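Local coordinates for quinoline 2-oxidoreductase large subunit (PDB 1T3Q), which carries the molybdenum site, with its molybdopterin cytosine dinucleotide, of an enzyme that hydroxylates the substrate quinoline at carbon 2, at residues A752-V757 with E769-T774; G495-T500 with L522-S527. All blocks are in the same frame, centred on the assembly; numbering follows the deposited sequence.

Interaction 1: residues A752-V757 with E769-T774; sequences AVVAAV and ETVPIT
I773 and V757 meet tip to tip, and V754, one helical turn before V757, continues the same buried apolar patch. The side chain of I773 is stretched out (chi2 175°), so that CD1 leads and reaches the helix between these two valines. I773 CD1 lies 3.8 Å from V757 CG2 and equally near V757 CB. V757 CG1 packs a little farther back, 4.0 Å from I773 CG2, so both branches of the isoleucine find the same valine. I773 CD1 also comes within 4.1 Å of V754 CA, so it touches the helix backbone as well as the side chains. V754 lies across V771 at about a right angle. One methyl from each makes the contact, V754 CG2 to V771 CG1 at 3.4 Å, closer than two carbons usually pack and thus a tight spot. The V754 methyl beside its own backbone N is the one used, its partner CG1 being anti to that N (chi1 173°). V771 and I773 point to the helix while P772 between them, after a cis peptide bond, points away. No hydrogen bond crosses the interface. The backbone of V771 hydrogen-bonds to S192 and G194, which makes the short strand 770-771 a parallel neighbour of strand 185-193, and I773 hydrogen-bonds through its backbone to T690 of helix 672-692. Around helix 744-761, I380 and T384 of helix 375-393 touch V754 and I648 of strand 636-649 touches V757; T774 then caps the start of helix 775-783.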
ATOM      1  N   ALA B 752     -42.812  -9.986 -13.318  1.00 17.31           N
ATOM      2  CA  ALA B 752     -43.943  -9.895 -12.398  1.00 18.55           C
ATOM      3  C   ALA B 752     -44.621  -8.529 -12.476  1.00 18.00           C
ATOM      4  O   ALA B 752     -45.850  -8.442 -12.456  1.00 19.28           O
ATOM      5  CB  ALA B 752     -43.478 -10.169 -10.962  1.00 18.90           C
ATOM      6  N   VAL B 753     -43.825  -7.464 -12.566  1.00 18.18           N
ATOM      7  CA  VAL B 753     -44.382  -6.116 -12.646  1.00 16.59           C
ATOM      8  C   VAL B 753     -45.094  -5.872 -13.976  1.00 17.30           C
ATOM      9  O   VAL B 753     -46.210  -5.344 -14.002  1.00 16.82           O
ATOM     10  CB  VAL B 753     -43.297  -5.028 -12.459  1.00 16.33           C
ATOM     11  CG1 VAL B 753     -43.939  -3.641 -12.536  1.00 16.42           C
ATOM     12  CG2 VAL B 753     -42.595  -5.206 -11.116  1.00 17.33           C
ATOM     13  N   VAL B 754     -44.453  -6.244 -15.080  1.00 17.13           N
ATOM     14  CA  VAL B 754     -45.076  -6.058 -16.385  1.00 17.18           C
ATOM     15  C   VAL B 754     -46.372  -6.865 -16.431  1.00 17.31           C
ATOM     16  O   VAL B 754     -47.405  -6.378 -16.906  1.00 16.58           O
ATOM     17  CB  VAL B 754     -44.147  -6.524 -17.532  1.00 17.56           C
ATOM     18  CG1 VAL B 754     -44.895  -6.472 -18.861  1.00 17.63           C
ATOM     19  CG2 VAL B 754     -42.923  -5.621 -17.598  1.00 18.79           C
ATOM     20  N   ALA B 755     -46.320  -8.100 -15.932  1.00 16.31           N
ATOM     21  CA  ALA B 755     -47.513  -8.941 -15.912  1.00 17.31           C
ATOM     22  C   ALA B 755     -48.592  -8.274 -15.059  1.00 15.42           C
ATOM     23  O   ALA B 755     -49.768  -8.319 -15.397  1.00 15.69           O
ATOM     24  CB  ALA B 755     -47.185 -10.330 -15.354  1.00 14.79           C
ATOM     25  N   ALA B 756     -48.182  -7.645 -13.961  1.00 17.89           N
ATOM     26  CA  ALA B 756     -49.133  -6.977 -13.072  1.00 17.59           C
ATOM     27  C   ALA B 756     -49.848  -5.820 -13.761  1.00 18.18           C
ATOM     28  O   ALA B 756     -51.063  -5.679 -13.655  1.00 18.45           O
ATOM     29  CB  ALA B 756     -48.419  -6.482 -11.817  1.00 18.38           C
ATOM     30  N   VAL B 757     -49.096  -4.979 -14.462  1.00 19.53           N
ATOM     31  CA  VAL B 757     -49.701  -3.855 -15.161  1.00 19.50           C
ATOM     32  C   VAL B 757     -50.711  -4.364 -16.185  1.00 20.85           C
ATOM     33  O   VAL B 757     -51.813  -3.832 -16.306  1.00 19.54           O
ATOM     34  CB  VAL B 757     -48.628  -3.005 -15.875  1.00 20.31           C
ATOM     35  CG1 VAL B 757     -49.290  -2.005 -16.817  1.00 19.85           C
ATOM     36  CG2 VAL B 757     -47.783  -2.270 -14.837  1.00 18.11           C
ATOM     37  N   GLU B 769     -46.548  -3.818 -23.801  1.00 20.18           N
ATOM     38  CA  GLU B 769     -45.438  -4.726 -24.011  1.00 21.51           C
ATOM     39  C   GLU B 769     -44.075  -4.058 -24.089  1.00 21.44           C
ATOM     40  O   GLU B 769     -43.079  -4.691 -24.448  1.00 20.66           O
ATOM     41  CB  GLU B 769     -45.734  -5.565 -25.264  1.00 21.75           C
ATOM     42  CG  GLU B 769     -46.990  -6.436 -25.081  1.00 23.13           C
ATOM     43  CD  GLU B 769     -47.543  -7.002 -26.381  1.00 26.07           C
ATOM     44  OE1 GLU B 769     -48.434  -7.880 -26.315  1.00 25.54           O
ATOM     45  OE2 GLU B 769     -47.100  -6.566 -27.464  1.00 24.29           O
ATOM     46  N   THR B 770     -44.027  -2.781 -23.727  1.00 20.55           N
ATOM     47  CA  THR B 770     -42.772  -2.038 -23.740  1.00 20.09           C
ATOM     48  C   THR B 770     -42.425  -1.531 -22.342  1.00 20.07           C
ATOM     49  O   THR B 770     -43.296  -1.034 -21.631  1.00 21.19           O
ATOM     50  CB  THR B 770     -42.859  -0.808 -24.669  1.00 21.36           C
ATOM     51  OG1 THR B 770     -43.190  -1.231 -25.997  1.00 24.19           O
ATOM     52  CG2 THR B 770     -41.535  -0.068 -24.698  1.00 20.81           C
ATOM     53  N   VAL B 771     -41.166  -1.686 -21.937  1.00 19.77           N
ATOM     54  CA  VAL B 771     -40.727  -1.157 -20.649  1.00 19.82           C
ATOM     55  C   VAL B 771     -39.710  -0.058 -20.955  1.00 19.43           C
ATOM     56  O   VAL B 771     -39.004  -0.116 -21.966  1.00 18.82           O
ATOM     57  CB  VAL B 771     -40.064  -2.228 -19.737  1.00 21.27           C
ATOM     58  CG1 VAL B 771     -41.097  -3.275 -19.328  1.00 22.40           C
ATOM     59  CG2 VAL B 771     -38.880  -2.873 -20.441  1.00 20.19           C
ATOM     60  N   PRO B 772     -39.624   0.962 -20.089  1.00 18.17           N
ATOM     61  CA  PRO B 772     -40.419   1.118 -18.866  1.00 17.91           C
ATOM     62  C   PRO B 772     -41.871   1.498 -19.151  1.00 18.04           C
ATOM     63  O   PRO B 772     -42.169   2.144 -20.154  1.00 19.87           O
ATOM     64  CB  PRO B 772     -39.675   2.219 -18.123  1.00 17.89           C
ATOM     65  CG  PRO B 772     -39.243   3.114 -19.254  1.00 18.92           C
ATOM     66  CD  PRO B 772     -38.726   2.116 -20.283  1.00 18.25           C
ATOM     67  N   ILE B 773     -42.771   1.087 -18.264  1.00 18.01           N
ATOM     68  CA  ILE B 773     -44.185   1.405 -18.401  1.00 17.84           C
ATOM     69  C   ILE B 773     -44.394   2.731 -17.684  1.00 20.50           C
ATOM     70  O   ILE B 773     -44.589   2.779 -16.468  1.00 20.47           O
ATOM     71  CB  ILE B 773     -45.051   0.318 -17.756  1.00 18.30           C
ATOM     72  CG1 ILE B 773     -44.753  -1.027 -18.428  1.00 15.83           C
ATOM     73  CG2 ILE B 773     -46.522   0.686 -17.879  1.00 19.33           C
ATOM     74  CD1 ILE B 773     -45.458  -2.216 -17.799  1.00 17.35           C
ATOM     75  N   THR B 774     -44.330   3.804 -18.461  1.00 19.85           N
ATOM     76  CA  THR B 774     -44.455   5.165 -17.964  1.00 20.19           C
ATOM     77  C   THR B 774     -45.893   5.669 -18.027  1.00 20.46           C
ATOM     78  O   THR B 774     -46.747   5.044 -18.645  1.00 20.21           O
ATOM     79  CB  THR B 774     -43.595   6.094 -18.822  1.00 19.70           C
ATOM     80  OG1 THR B 774     -44.106   6.087 -20.162  1.00 20.05           O
ATOM     81  CG2 THR B 774     -42.150   5.608 -18.858  1.00 16.93           C
TER

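Interaction 2: residues G495-T500 with L522-S527; sequences GKVTVT and LGVPAS
A beta-alpha-beta unit runs from strand 497-501 through helix 510-522 to strand 529-532, and V497 of its first strand packs against L522 and V524 where the helix gives out. L522 CD1 rests against the fork of V497, 3.6 Å from V497 CG2 and 3.7 Å from V497 CG1, as the two side chains cross obliquely. V497 CG2 also reaches the valine beyond the turn, 4.1 Å from V524 CG2. G523, with positive phi (67°), is the C' residue of a Schellman motif, in which V524 N hydrogen-bonds back to A519 O. With the chain turned here, L522 and V524 both point to V497. V524 CG2 lies between its own backbone N and carbonyl carbon (chi1 -63°) and is the methyl that makes the contact. All three residues are buried, and no hydrogen bond joins the two segments. V489 of the antiparallel strand 486-491 touches both V497 and L522, while V499 follows V497 toward the helix and meets A518. The alternate residues T498 and T500 belong to the other face of the strand, where R230 and N538 of the second subunit come in.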
ATOM      1  N   GLY B 495      -3.462 -22.253  14.244  1.00 21.02           N
ATOM      2  CA  GLY B 495      -4.763 -22.845  13.986  1.00 19.94           C
ATOM      3  C   GLY B 495      -5.782 -21.935  13.321  1.00 19.28           C
ATOM      4  O   GLY B 495      -6.940 -22.314  13.163  1.00 18.88           O
ATOM      5  N   LYS B 496      -5.368 -20.728  12.948  1.00 16.23           N
ATOM      6  CA  LYS B 496      -6.276 -19.809  12.284  1.00 16.12           C
ATOM      7  C   LYS B 496      -6.217 -20.134  10.793  1.00 16.90           C
ATOM      8  O   LYS B 496      -5.340 -20.881  10.361  1.00 16.35           O
ATOM      9  CB  LYS B 496      -5.866 -18.358  12.562  1.00 17.19           C
ATOM     10  CG  LYS B 496      -5.914 -17.987  14.044  1.00 18.26           C
ATOM     11  CD  LYS B 496      -7.281 -18.291  14.647  1.00 19.57           C
ATOM     12  CE  LYS B 496      -7.413 -17.780  16.079  1.00 21.10           C
ATOM     13  NZ  LYS B 496      -6.421 -18.380  17.008  1.00 24.09           N
ATOM     14  N   VAL B 497      -7.144 -19.589  10.014  1.00 16.59           N
ATOM     15  CA  VAL B 497      -7.196 -19.888   8.586  1.00 16.11           C
ATOM     16  C   VAL B 497      -7.171 -18.651   7.689  1.00 16.77           C
ATOM     17  O   VAL B 497      -7.921 -17.702   7.909  1.00 16.59           O
ATOM     18  CB  VAL B 497      -8.468 -20.699   8.259  1.00 15.73           C
ATOM     19  CG1 VAL B 497      -8.504 -21.059   6.789  1.00 18.54           C
ATOM     20  CG2 VAL B 497      -8.515 -21.959   9.116  1.00 14.82           C
ATOM     21  N   THR B 498      -6.314 -18.685   6.670  1.00 16.22           N
ATOM     22  CA  THR B 498      -6.186 -17.584   5.715  1.00 16.38           C
ATOM     23  C   THR B 498      -6.601 -18.077   4.332  1.00 17.06           C
ATOM     24  O   THR B 498      -5.975 -18.978   3.773  1.00 17.15           O
ATOM     25  CB  THR B 498      -4.738 -17.070   5.640  1.00 16.68           C
ATOM     26  OG1 THR B 498      -4.328 -16.613   6.934  1.00 19.16           O
ATOM     27  CG2 THR B 498      -4.630 -15.916   4.639  1.00 15.89           C
ATOM     28  N   VAL B 499      -7.666 -17.490   3.797  1.00 16.62           N
ATOM     29  CA  VAL B 499      -8.187 -17.858   2.485  1.00 18.16           C
ATOM     30  C   VAL B 499      -7.905 -16.743   1.485  1.00 19.01           C
ATOM     31  O   VAL B 499      -8.072 -15.564   1.799  1.00 20.27           O
ATOM     32  CB  VAL B 499      -9.720 -18.082   2.538  1.00 16.10           C
ATOM     33  CG1 VAL B 499     -10.251 -18.454   1.162  1.00 17.53           C
ATOM     34  CG2 VAL B 499     -10.048 -19.168   3.547  1.00 18.12           C
ATOM     35  N   THR B 500      -7.462 -17.116   0.290  1.00 18.22           N
ATOM     36  CA  THR B 500      -7.202 -16.133  -0.751  1.00 18.34           C
ATOM     37  C   THR B 500      -8.090 -16.495  -1.930  1.00 18.23           C
ATOM     38  O   THR B 500      -8.103 -17.639  -2.395  1.00 17.42           O
ATOM     39  CB  THR B 500      -5.725 -16.129  -1.200  1.00 19.30           C
ATOM     40  OG1 THR B 500      -4.880 -15.915  -0.062  1.00 18.52           O
ATOM     41  CG2 THR B 500      -5.481 -14.999  -2.206  1.00 18.84           C
ATOM     42  N   LEU B 522     -13.139 -26.758   7.250  1.00 19.74           N
ATOM     43  CA  LEU B 522     -12.064 -27.083   8.183  1.00 20.61           C
ATOM     44  C   LEU B 522     -12.521 -27.343   9.620  1.00 21.51           C
ATOM     45  O   LEU B 522     -11.712 -27.680  10.479  1.00 22.66           O
ATOM     46  CB  LEU B 522     -11.005 -25.972   8.163  1.00 21.29           C
ATOM     47  CG  LEU B 522     -10.172 -25.909   6.871  1.00 22.77           C
ATOM     48  CD1 LEU B 522      -9.354 -24.630   6.821  1.00 24.78           C
ATOM     49  CD2 LEU B 522      -9.266 -27.128   6.800  1.00 24.98           C
ATOM     50  N   GLY B 523     -13.814 -27.187   9.879  1.00 20.95           N
ATOM     51  CA  GLY B 523     -14.332 -27.437  11.215  1.00 21.67           C
ATOM     52  C   GLY B 523     -13.875 -26.465  12.286  1.00 21.96           C
ATOM     53  O   GLY B 523     -13.638 -26.863  13.430  1.00 22.81           O
ATOM     54  N   VAL B 524     -13.747 -25.192  11.923  1.00 20.94           N
ATOM     55  CA  VAL B 524     -13.322 -24.162  12.864  1.00 20.68           C
ATOM     56  C   VAL B 524     -14.306 -23.000  12.850  1.00 20.62           C
ATOM     57  O   VAL B 524     -15.107 -22.864  11.923  1.00 20.50           O
ATOM     58  CB  VAL B 524     -11.924 -23.606  12.514  1.00 21.74           C
ATOM     59  CG1 VAL B 524     -10.882 -24.706  12.620  1.00 21.79           C
ATOM     60  CG2 VAL B 524     -11.937 -22.998  11.116  1.00 20.56           C
ATOM     61  N   PRO B 525     -14.269 -22.148  13.889  1.00 20.96           N
ATOM     62  CA  PRO B 525     -15.177 -20.999  13.955  1.00 20.48           C
ATOM     63  C   PRO B 525     -14.900 -20.052  12.789  1.00 20.35           C
ATOM     64  O   PRO B 525     -13.749 -19.865  12.401  1.00 20.52           O
ATOM     65  CB  PRO B 525     -14.825 -20.347  15.294  1.00 20.81           C
ATOM     66  CG  PRO B 525     -14.253 -21.472  16.103  1.00 22.03           C
ATOM     67  CD  PRO B 525     -13.432 -22.230  15.099  1.00 20.84           C
ATOM     68  N   ALA B 526     -15.946 -19.450  12.239  1.00 20.29           N
ATOM     69  CA  ALA B 526     -15.772 -18.522  11.130  1.00 21.16           C
ATOM     70  C   ALA B 526     -14.917 -17.337  11.582  1.00 21.29           C
ATOM     71  O   ALA B 526     -14.218 -16.725  10.780  1.00 20.42           O
ATOM     72  CB  ALA B 526     -17.133 -18.037  10.630  1.00 18.22           C
ATOM     73  N   SER B 527     -14.959 -17.030  12.874  1.00 20.59           N
ATOM     74  CA  SER B 527     -14.181 -15.918  13.409  1.00 21.34           C
ATOM     75  C   SER B 527     -12.681 -16.196  13.333  1.00 20.53           C
ATOM     76  O   SER B 527     -11.870 -15.280  13.488  1.00 19.08           O
ATOM     77  CB  SER B 527     -14.582 -15.642  14.860  1.00 21.46           C
ATOM     78  OG  SER B 527     -14.298 -16.756  15.687  1.00 25.50           O
TER

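In the fold
From the N terminus, interaction 2 comes first: 495-500 and 522-527 close a loop of 21 intervening residues that contains helix 510-522 and fastens that helix to the sheet of strands 486-491, 497-501, 529-532 and 625-629. Interaction 1 closes a shorter loop near the C terminus, with 11 residues between 752-757 and 769-774, holding helix 744-761 to the short strand 770-771, which pairs in parallel with strand 185-193, and the loop after it. The loops lie in series and neither nest nor cross. The centres of interactions 1 and 2 are about 47 Å apart, on opposite sides of the chain's centre. E743 of the molybdenum pocket directly precedes the helix of interaction 1. Interaction 2 borders the second copy of this protein, and T774 packs on R185 of the medium subunit.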